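Local coordinates for hypothetical protein BA_2335 (Bacillus anthracis, PDB 4H4N) that is of unknown function and folds as a small all-beta protein built from two antiparallel sheets, at residues A[12-17]-A[59-64]. Numbering follows the deposited sequence. Where two conformers were deposited one is given.
Sequences KVPPNS and TEVRSL. With SO4 (sulfate ion), chain F.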
loop_
_atom_site.group_PDB
_atom_site.type_symbol
_atom_site.label_atom_id
_atom_site.label_comp_id
_atom_site.label_asym_id
_atom_site.label_seq_id
_atom_site.Cartn_x
_atom_site.Cartn_y
_atom_site.Cartn_z
ATOM N N LYS A 12 3.346 7.007 -1.042
ATOM C CA LYS A 12 2.751 8.048 -1.867
ATOM C C LYS A 12 1.683 7.403 -2.730
ATOM O O LYS A 12 1.963 6.500 -3.515
ATOM C CB LYS A 12 3.797 8.718 -2.746
ATOM C CG LYS A 12 3.229 9.847 -3.581
ATOM C CD LYS A 12 4.320 10.676 -4.223
ATOM C CE LYS A 12 5.135 9.876 -5.216
ATOM N NZ LYS A 12 6.241 10.654 -5.787
ATOM N N VAL A 13 0.461 7.866 -2.602
ATOM C CA VAL A 13 -0.640 7.336 -3.365
ATOM C C VAL A 13 -0.907 8.301 -4.512
ATOM O O VAL A 13 -1.182 9.472 -4.283
ATOM C CB VAL A 13 -1.894 7.142 -2.530
ATOM C CG1 VAL A 13 -2.957 6.419 -3.337
ATOM C CG2 VAL A 13 -1.569 6.389 -1.235
ATOM N N PRO A 14 -0.834 7.831 -5.761
ATOM C CA PRO A 14 -1.076 8.751 -6.867
ATOM C C PRO A 14 -2.501 9.271 -6.894
ATOM O O PRO A 14 -3.391 8.719 -6.241
ATOM C CB PRO A 14 -0.788 7.889 -8.108
ATOM C CG PRO A 14 0.086 6.804 -7.632
ATOM C CD PRO A 14 -0.382 6.515 -6.234
ATOM N N PRO A 15 -2.735 10.345 -7.646
ATOM C CA PRO A 15 -4.077 10.884 -7.770
ATOM C C PRO A 15 -5.106 9.866 -8.212
ATOM O O PRO A 15 -4.827 9.018 -9.062
ATOM C CB PRO A 15 -3.925 11.959 -8.865
ATOM C CG PRO A 15 -2.488 12.360 -8.799
ATOM C CD PRO A 15 -1.774 11.087 -8.479
ATOM N N ASN A 16 -6.290 9.933 -7.630
ATOM C CA ASN A 16 -7.409 9.131 -8.120
ATOM C C ASN A 16 -7.076 7.651 -8.159
ATOM O O ASN A 16 -7.410 6.959 -9.125
ATOM C CB ASN A 16 -7.808 9.632 -9.517
ATOM C CG ASN A 16 -8.191 11.073 -9.504
ATOM O OD1 ASN A 16 -9.075 11.463 -8.762
ATOM N ND2 ASN A 16 -7.512 11.881 -10.294
ATOM N N SER A 17 -6.441 7.164 -7.099
ATOM C CA SER A 17 -5.931 5.809 -7.101
ATOM C C SER A 17 -6.065 5.140 -5.746
ATOM O O SER A 17 -6.269 5.777 -4.713
ATOM C CB SER A 17 -4.432 5.809 -7.479
ATOM O OG SER A 17 -4.188 6.337 -8.761
ATOM N N THR A 59 4.273 -2.931 -3.916
ATOM C CA THR A 59 3.114 -2.094 -4.105
ATOM C C THR A 59 2.554 -2.204 -5.509
ATOM O O THR A 59 3.272 -2.464 -6.482
ATOM C CB THR A 59 3.430 -0.614 -3.805
ATOM O OG1 THR A 59 4.385 -0.124 -4.742
ATOM C CG2 THR A 59 3.974 -0.437 -2.415
ATOM N N GLU A 60 1.257 -1.953 -5.603
ATOM C CA GLU A 60 0.514 -1.884 -6.844
ATOM C C GLU A 60 -0.399 -0.675 -6.785
ATOM O O GLU A 60 -0.958 -0.371 -5.743
ATOM C CB GLU A 60 -0.400 -3.121 -7.020
ATOM C CG GLU A 60 0.326 -4.403 -7.232
ATOM C CD GLU A 60 -0.597 -5.581 -7.137
ATOM O OE1 GLU A 60 -1.054 -5.875 -6.002
ATOM O OE2 GLU A 60 -0.832 -6.260 -8.166
ATOM N N VAL A 61 -0.618 -0.044 -7.930
ATOM C CA VAL A 61 -1.541 1.081 -8.050
ATOM C C VAL A 61 -2.726 0.657 -8.890
ATOM O O VAL A 61 -2.552 0.061 -9.956
ATOM C CB VAL A 61 -0.841 2.278 -8.721
ATOM C CG1 VAL A 61 -1.841 3.411 -8.982
ATOM C CG2 VAL A 61 0.331 2.749 -7.913
ATOM N N ARG A 62 -3.925 0.975 -8.422
ATOM C CA ARG A 62 -5.130 0.747 -9.181
ATOM C C ARG A 62 -5.915 2.051 -9.254
ATOM O O ARG A 62 -5.734 2.934 -8.439
ATOM C CB ARG A 62 -5.939 -0.370 -8.558
ATOM C CG ARG A 62 -5.141 -1.684 -8.527
ATOM C CD ARG A 62 -4.675 -2.203 -9.927
ATOM N NE ARG A 62 -3.823 -3.378 -9.772
ATOM C CZ ARG A 62 -4.304 -4.583 -9.510
ATOM N NH1 ARG A 62 -5.611 -4.778 -9.445
ATOM N NH2 ARG A 62 -3.505 -5.607 -9.329
ATOM N N SER A 63 -6.784 2.153 -10.246
ATOM C CA SER A 63 -7.538 3.356 -10.477
ATOM C C SER A 63 -8.831 3.388 -9.686
ATOM O O SER A 63 -9.482 2.364 -9.502
ATOM C CB SER A 63 -7.880 3.435 -11.960
ATOM O OG SER A 63 -8.612 4.599 -12.280
ATOM N N LEU A 64 -9.215 4.588 -9.237
ATOM C CA LEU A 64 -10.553 4.834 -8.627
ATOM C C LEU A 64 -11.600 5.352 -9.615
ATOM O O LEU A 64 -12.657 5.873 -9.204
ATOM C CB LEU A 64 -10.492 5.814 -7.471
ATOM C CG LEU A 64 -9.642 5.391 -6.317
ATOM C CD1 LEU A 64 -9.716 6.444 -5.227
ATOM C CD2 LEU A 64 -10.089 4.062 -5.770
HETATM S S SO4 F . -5.814 -7.840 -7.644
HETATM O O1 SO4 F . -6.765 -7.549 -8.710
HETATM O O2 SO4 F . -6.033 -6.891 -6.560
HETATM O O3 SO4 F . -4.444 -7.732 -8.133
HETATM O O4 SO4 F . -6.046 -9.197 -7.159
HETATM O O HOH W 1 -6.898 6.744 -11.825
#
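The carbonyl oxygen Asn-16 O accepts two bonds, a nearly straight one from Leu-64 N (3.0 Å, 169° at the hydrogen) and one from a water at 2.8 Å that also links to Ser-63 OG. The contact lies at the end of a three-stranded antiparallel sheet, where a type II beta turn from Pro-14 to Ser-17 leads into central strand 17-24 and edge strand 56-63 finishes. Leu-64 N approaches from above the carbonyl plane. Ser-63 OG is further held by Ser-65 N. Next along the strands, Ser-17 and Ser-63 form a non-hydrogen-bonded antiparallel pair, while Asn-16 and Ser-17 together face Asn-38 on the other edge strand in a G1 beta bulge.

Within the turn, Ser-17 OG donates to Pro-15 O over 2.8 Å; with OG anti to the carbonyl carbon (chi1 -61°), the hydroxyl folds back beside its own N, within reach of Pro-15 O. Val-61 meets this turn with both branches: CG1 rests on the CB and OG of Ser-17, and CG2 packs against the CG corner of the Pro-14 ring, 4.1 Å from Pro-14 CG. From the strand's other face, Arg-62 NH1 meets O1 of a sulfate, probably from the crystallisation liquor, in the guanidinium plane and almost straight (176°), and Arg-62 NH2 meets sulfate O3 at 2.6 Å; Lys-20 binds the same ion. A salt bridge joins Arg-62 NH2 to Glu-60 OE2 at 3.0 Å, the nitrogen standing above the carboxylate plane. At the chain-end side, Leu-64 lies along the Ser-17 backbone, its CD1 3.5 Å from Ser-17 O.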